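Local structure of coproheme decarboxylase (Thermus thermophilus, 1VDH) at residues A[78-83]-A[87-92]; A[200-205]-A[211-216]. The protein catalyses the stepwise, hydrogen peroxide-dependent decarboxylation of coproheme to heme b, the last step of the coproporphyrin-dependent pathway, and works as a homopentamer. All blocks are in the same frame, centred on the assembly; numbering follows the deposited sequence.

From the N terminus, the chain first reaches interaction 1, where strand 74-80 gives way, through a short turn, to helix 83-95; the contact closes a small loop of three intervening residues. About a hundred residues later interaction 2 repeats the plan, strand 198-204 leading into helix 207-217 with five residues between the segments. The two loops follow one another in series and neither nest nor cross. Both strands belong to the same curled antiparallel sheet, so each contact lays a helix against it, on opposite sides of the chain's centre. The centres of the two contacts are about 26 Å apart and the contacts do not touch. Each helix also meets a neighbouring subunit, a different one in each case.

Interaction 1. Residues A[78-83]-A[87-92]; sequences NLRPGL and LEAEAR
Leu83 and Leu87, four residues apart, are joined by the backbone bond and the apolar contact that dominate this interaction. Leu87 N donates to Leu83 O at 2.9 Å with an N-H...O angle of 164°, a main-chain bond of the kind that repeats along a helix.

The apolar part lies beside that bond. Leu83 turns its CG away from its own backbone N (chi1 176°), which brings the branch near the next turn, and its CG lies 3.9 Å from Leu87 CD1. Leucine suits both positions, for both are buried; Leu83 also packs on Tyr109 and on Val234 of a second subunit, and Leu87 on Gln66 of that subunit.

The polar part belongs to the end of strand 74-80. Arg80 bends at chi2 (-71°) and folds back along its own strand. Its NH1 gives a nearly straight bond of 3.0 Å to Leu79 O, in the guanidinium plane but from above the carbonyl plane, while NH1 and NH2 both make weak bonds to Asn78 OD1. Across the contact NH2 comes within 4.0 Å of Ala89 CB, an oblique approach; the small methyl lets the helix lie close to the guanidinium. Trp51 of helix 34-56 makes a cation-pi contact with Arg80 and also touches Ala89.

Together these features form a short connection from strand 74-80 to helix 83-95. The buried guanidinium is held mainly by the straight bond to Leu79 O and the ring of Trp51, with weak help from Asn78 OD1; its positive charge is probably eased by them, with no carboxylate of residues 87-92 in contact with it.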
loop_
_atom_site.group_PDB
_atom_site.type_symbol
_atom_site.label_atom_id
_atom_site.label_comp_id
_atom_site.label_asym_id
_atom_site.label_seq_id
_atom_site.Cartn_x
_atom_site.Cartn_y
_atom_site.Cartn_z
ATOM N N ASN A 78 -16.933 9.550 18.717
ATOM C CA ASN A 78 -17.187 10.704 19.572
ATOM C C ASN A 78 -17.399 11.975 18.772
ATOM O O ASN A 78 -16.745 12.199 17.752
ATOM C CB ASN A 78 -16.028 10.921 20.555
ATOM C CG ASN A 78 -16.160 10.083 21.806
ATOM O OD1 ASN A 78 -16.945 10.405 22.699
ATOM N ND2 ASN A 78 -15.379 9.010 21.888
ATOM N N LEU A 79 -18.356 12.783 19.222
ATOM C CA LEU A 79 -18.665 14.062 18.593
ATOM C C LEU A 79 -18.592 15.121 19.690
ATOM O O LEU A 79 -19.071 14.893 20.800
ATOM C CB LEU A 79 -20.061 14.054 17.956
ATOM C CG LEU A 79 -20.237 13.265 16.653
ATOM C CD1 LEU A 79 -20.465 11.793 16.954
ATOM C CD2 LEU A 79 -21.413 13.828 15.858
ATOM N N ARG A 80 -17.956 16.253 19.390
ATOM C CA ARG A 80 -17.790 17.339 20.362
ATOM C C ARG A 80 -17.849 18.687 19.640
ATOM O O ARG A 80 -17.740 18.743 18.415
ATOM C CB ARG A 80 -16.429 17.221 21.065
ATOM C CG ARG A 80 -16.173 15.927 21.835
ATOM C CD ARG A 80 -17.013 15.815 23.105
ATOM N NE ARG A 80 -16.552 14.701 23.932
ATOM C CZ ARG A 80 -16.938 13.436 23.791
ATOM N NH1 ARG A 80 -17.825 13.096 22.860
ATOM N NH2 ARG A 80 -16.371 12.491 24.530
ATOM N N PRO A 81 -18.029 19.791 20.393
ATOM C CA PRO A 81 -18.102 21.145 19.824
ATOM C C PRO A 81 -16.784 21.650 19.214
ATOM O O PRO A 81 -16.757 22.717 18.600
ATOM C CB PRO A 81 -18.509 22.005 21.028
ATOM C CG PRO A 81 -19.226 21.053 21.921
ATOM C CD PRO A 81 -18.367 19.820 21.828
ATOM N N GLY A 82 -15.705 20.886 19.377
ATOM C CA GLY A 82 -14.416 21.289 18.828
ATOM C C GLY A 82 -13.393 20.166 18.808
ATOM O O GLY A 82 -13.693 19.047 19.233
ATOM N N LEU A 83 -12.182 20.460 18.338
ATOM C CA LEU A 83 -11.118 19.455 18.273
ATOM C C LEU A 83 -10.527 19.113 19.639
ATOM O O LEU A 83 -10.246 17.948 19.924
ATOM C CB LEU A 83 -9.998 19.911 17.328
ATOM C CG LEU A 83 -8.752 19.020 17.221
ATOM C CD1 LEU A 83 -9.118 17.611 16.764
ATOM C CD2 LEU A 83 -7.747 19.652 16.257
ATOM N N LEU A 87 -9.399 15.468 21.121
ATOM C CA LEU A 87 -8.011 15.128 21.420
ATOM C C LEU A 87 -7.940 14.595 22.851
ATOM O O LEU A 87 -7.171 13.680 23.148
ATOM C CB LEU A 87 -7.122 16.369 21.294
ATOM C CG LEU A 87 -6.802 16.853 19.883
ATOM C CD1 LEU A 87 -6.140 18.223 19.955
ATOM C CD2 LEU A 87 -5.887 15.843 19.185
ATOM N N GLU A 88 -8.748 15.183 23.728
ATOM C CA GLU A 88 -8.809 14.785 25.128
ATOM C C GLU A 88 -9.382 13.376 25.283
ATOM O O GLU A 88 -8.795 12.541 25.965
ATOM C CB GLU A 88 -9.654 15.784 25.921
ATOM C CG GLU A 88 -9.772 15.471 27.407
ATOM C CD GLU A 88 -10.809 16.335 28.104
ATOM O OE1 GLU A 88 -11.578 15.792 28.928
ATOM O OE2 GLU A 88 -10.861 17.555 27.828
ATOM N N ALA A 89 -10.520 13.116 24.637
ATOM C CA ALA A 89 -11.168 11.806 24.705
ATOM C C ALA A 89 -10.253 10.725 24.133
ATOM O O ALA A 89 -10.147 9.620 24.674
ATOM C CB ALA A 89 -12.498 11.835 23.944
ATOM N N GLU A 90 -9.575 11.082 23.048
ATOM C CA GLU A 90 -8.652 10.207 22.352
ATOM C C GLU A 90 -7.427 9.873 23.209
ATOM O O GLU A 90 -7.004 8.717 23.283
ATOM C CB GLU A 90 -8.232 10.892 21.054
ATOM C CG GLU A 90 -7.191 10.177 20.248
ATOM C CD GLU A 90 -6.862 10.925 18.978
ATOM O OE1 GLU A 90 -7.143 10.384 17.895
ATOM O OE2 GLU A 90 -6.345 12.060 19.064
ATOM N N ALA A 91 -6.861 10.891 23.852
ATOM C CA ALA A 91 -5.692 10.703 24.706
ATOM C C ALA A 91 -6.069 9.898 25.951
ATOM O O ALA A 91 -5.332 9.007 26.362
ATOM C CB ALA A 91 -5.100 12.051 25.099
ATOM N N ARG A 92 -7.224 10.208 26.532
ATOM C CA ARG A 92 -7.706 9.508 27.722
ATOM C C ARG A 92 -7.881 8.013 27.463
ATOM O O ARG A 92 -7.520 7.185 28.299
ATOM C CB ARG A 92 -9.025 10.113 28.205
ATOM C CG ARG A 92 -8.881 11.440 28.939
ATOM C CD ARG A 92 -8.151 11.269 30.267
ATOM N NE ARG A 92 -8.855 10.366 31.180
ATOM C CZ ARG A 92 -9.940 10.693 31.878
ATOM N NH1 ARG A 92 -10.462 11.908 31.775
ATOM N NH2 ARG A 92 -10.502 9.805 32.688
#

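Interaction 2. Residues A[200-205]-A[211-216]; sequences VDLFSE and KKIVYE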
loop_
_atom_site.group_PDB
_atom_site.type_symbol
_atom_site.label_atom_id
_atom_site.label_comp_id
_atom_site.label_asym_id
_atom_site.label_seq_id
_atom_site.Cartn_x
_atom_site.Cartn_y
_atom_site.Cartn_z
ATOM N N VAL A 200 -18.838 9.384 6.120
ATOM C CA VAL A 200 -20.265 9.079 6.101
ATOM C C VAL A 200 -20.624 8.020 7.140
ATOM O O VAL A 200 -20.023 6.949 7.172
ATOM C CB VAL A 200 -20.731 8.554 4.718
ATOM C CG1 VAL A 200 -22.238 8.288 4.738
ATOM C CG2 VAL A 200 -20.390 9.555 3.613
ATOM N N ASP A 201 -21.596 8.342 7.990
ATOM C CA ASP A 201 -22.086 7.423 9.013
ATOM C C ASP A 201 -23.544 7.103 8.741
ATOM O O ASP A 201 -24.376 8.009 8.646
ATOM C CB ASP A 201 -21.997 8.040 10.407
ATOM C CG ASP A 201 -20.587 8.120 10.914
ATOM O OD1 ASP A 201 -20.047 7.074 11.337
ATOM O OD2 ASP A 201 -20.022 9.227 10.882
ATOM N N LEU A 202 -23.840 5.822 8.565
ATOM C CA LEU A 202 -25.211 5.372 8.345
ATOM C C LEU A 202 -25.594 4.570 9.586
ATOM O O LEU A 202 -24.776 3.824 10.119
ATOM C CB LEU A 202 -25.305 4.476 7.100
ATOM C CG LEU A 202 -24.798 5.033 5.759
ATOM C CD1 LEU A 202 -25.043 4.007 4.646
ATOM C CD2 LEU A 202 -25.494 6.346 5.430
ATOM N N PHE A 203 -26.823 4.754 10.062
ATOM C CA PHE A 203 -27.305 4.045 11.241
ATOM C C PHE A 203 -28.604 3.335 10.888
ATOM O O PHE A 203 -29.486 3.926 10.258
ATOM C CB PHE A 203 -27.548 5.025 12.391
ATOM C CG PHE A 203 -26.329 5.810 12.791
ATOM C CD1 PHE A 203 -25.331 5.228 13.564
ATOM C CD2 PHE A 203 -26.188 7.138 12.406
ATOM C CE1 PHE A 203 -24.208 5.962 13.954
ATOM C CE2 PHE A 203 -25.069 7.880 12.789
ATOM C CZ PHE A 203 -24.078 7.290 13.564
ATOM N N SER A 204 -28.729 2.078 11.306
ATOM C CA SER A 204 -29.924 1.288 11.007
ATOM C C SER A 204 -30.015 0.095 11.941
ATOM O O SER A 204 -29.019 -0.309 12.537
ATOM C CB SER A 204 -29.862 0.775 9.559
ATOM O OG SER A 204 -31.057 0.100 9.191
ATOM N N GLU A 205 -31.212 -0.479 12.053
ATOM C CA GLU A 205 -31.418 -1.648 12.905
ATOM C C GLU A 205 -31.094 -2.931 12.151
ATOM O O GLU A 205 -31.093 -4.015 12.731
ATOM C CB GLU A 205 -32.865 -1.704 13.412
ATOM C CG GLU A 205 -33.268 -0.527 14.291
ATOM C CD GLU A 205 -32.425 -0.395 15.556
ATOM O OE1 GLU A 205 -32.235 -1.404 16.275
ATOM O OE2 GLU A 205 -31.960 0.729 15.843
ATOM N N LYS A 211 -26.522 -2.129 2.812
ATOM C CA LYS A 211 -26.249 -2.760 1.522
ATOM C C LYS A 211 -27.205 -2.287 0.426
ATOM O O LYS A 211 -26.780 -1.949 -0.682
ATOM C CB LYS A 211 -26.321 -4.283 1.655
ATOM C CG LYS A 211 -25.989 -5.038 0.373
ATOM C CD LYS A 211 -26.204 -6.531 0.552
ATOM C CE LYS A 211 -25.867 -7.296 -0.720
ATOM N NZ LYS A 211 -26.753 -6.919 -1.850
ATOM N N LYS A 212 -28.494 -2.232 0.751
ATOM C CA LYS A 212 -29.494 -1.808 -0.220
ATOM C C LYS A 212 -29.329 -0.342 -0.627
ATOM O O LYS A 212 -29.322 -0.026 -1.813
ATOM C CB LYS A 212 -30.912 -2.043 0.322
ATOM C CG LYS A 212 -31.120 -3.404 0.979
ATOM C CD LYS A 212 -32.294 -4.186 0.407
ATOM C CE LYS A 212 -31.974 -4.718 -0.985
ATOM N NZ LYS A 212 -32.895 -5.815 -1.412
ATOM N N ILE A 213 -29.145 0.546 0.349
ATOM C CA ILE A 213 -29.012 1.968 0.037
ATOM C C ILE A 213 -27.714 2.324 -0.693
ATOM O O ILE A 213 -27.737 3.075 -1.667
ATOM C CB ILE A 213 -29.222 2.870 1.296
ATOM C CG1 ILE A 213 -29.413 4.334 0.877
ATOM C CG2 ILE A 213 -28.050 2.726 2.282
ATOM C CD1 ILE A 213 -29.660 5.283 2.039
ATOM N N VAL A 214 -26.592 1.754 -0.262
ATOM C CA VAL A 214 -25.312 2.048 -0.908
ATOM C C VAL A 214 -25.298 1.524 -2.348
ATOM O O VAL A 214 -24.865 2.225 -3.260
ATOM C CB VAL A 214 -24.124 1.489 -0.091
ATOM C CG1 VAL A 214 -22.809 1.642 -0.863
ATOM C CG2 VAL A 214 -24.029 2.230 1.239
ATOM N N TYR A 215 -25.835 0.323 -2.554
ATOM C CA TYR A 215 -25.889 -0.268 -3.893
ATOM C C TYR A 215 -26.845 0.514 -4.801
ATOM O O TYR A 215 -26.484 0.865 -5.922
ATOM C CB TYR A 215 -26.313 -1.736 -3.818
ATOM C CG TYR A 215 -26.167 -2.508 -5.121
ATOM C CD1 TYR A 215 -25.131 -2.225 -6.020
ATOM C CD2 TYR A 215 -27.044 -3.544 -5.433
ATOM C CE1 TYR A 215 -24.972 -2.957 -7.199
ATOM C CE2 TYR A 215 -26.893 -4.287 -6.610
ATOM C CZ TYR A 215 -25.857 -3.987 -7.486
ATOM O OH TYR A 215 -25.718 -4.714 -8.649
ATOM N N GLU A 216 -28.054 0.796 -4.319
ATOM C CA GLU A 216 -29.006 1.547 -5.136
ATOM C C GLU A 216 -28.474 2.934 -5.492
ATOM O O GLU A 216 -28.569 3.358 -6.645
ATOM C CB GLU A 216 -30.377 1.659 -4.465
ATOM C CG GLU A 216 -31.389 2.392 -5.345
ATOM C CD GLU A 216 -32.815 2.364 -4.821
ATOM O OE1 GLU A 216 -33.657 3.096 -5.375
ATOM O OE2 GLU A 216 -33.107 1.605 -3.879
#
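Leu202 reaches from strand 198-204 to two successive residues of helix 207-217, and a single methyl, CD1, makes both touches. Its CG lies anti to the carbonyl carbon (chi1 -56°) and CD1 anti to CA (chi2 -177°), which carries this methyl farthest from the strand backbone.

Lys211 and Lys212 come first on the helix and face another way: both amino groups form salt bridges with Glu13 of a third subunit, and Lys211 has a second partner there in Glu113. The long reach of lysine suits it to carboxylates across the subunit boundary. Ile213 follows, directing its beta carbon toward the strand. Its CG2 methyl, set between the backbone N and the carbonyl carbon, meets Leu202 CD1 at 4.0 Å, the two side chains crossing at a slant.

Here a helix packs on the sheet of a chlorite dismutase-family fold, two beta-branched residues meeting one leucine in a small buried contact. The family belongs to the dimeric alpha-beta barrel superfamily, "dimeric" being part of the fold's name and not of this pentamer. Leu202 also packs near Gln185 and Tyr145, both predicted to bind coproheme, Tyr145 as the predicted active-site residue, consistent with a place beside the coproheme pocket.

Val214 comes next and supplies the other touch, its CG2 lying 4.0 Å from Leu202 CD1; the compact valine also packs on Gly192 of the third subunit.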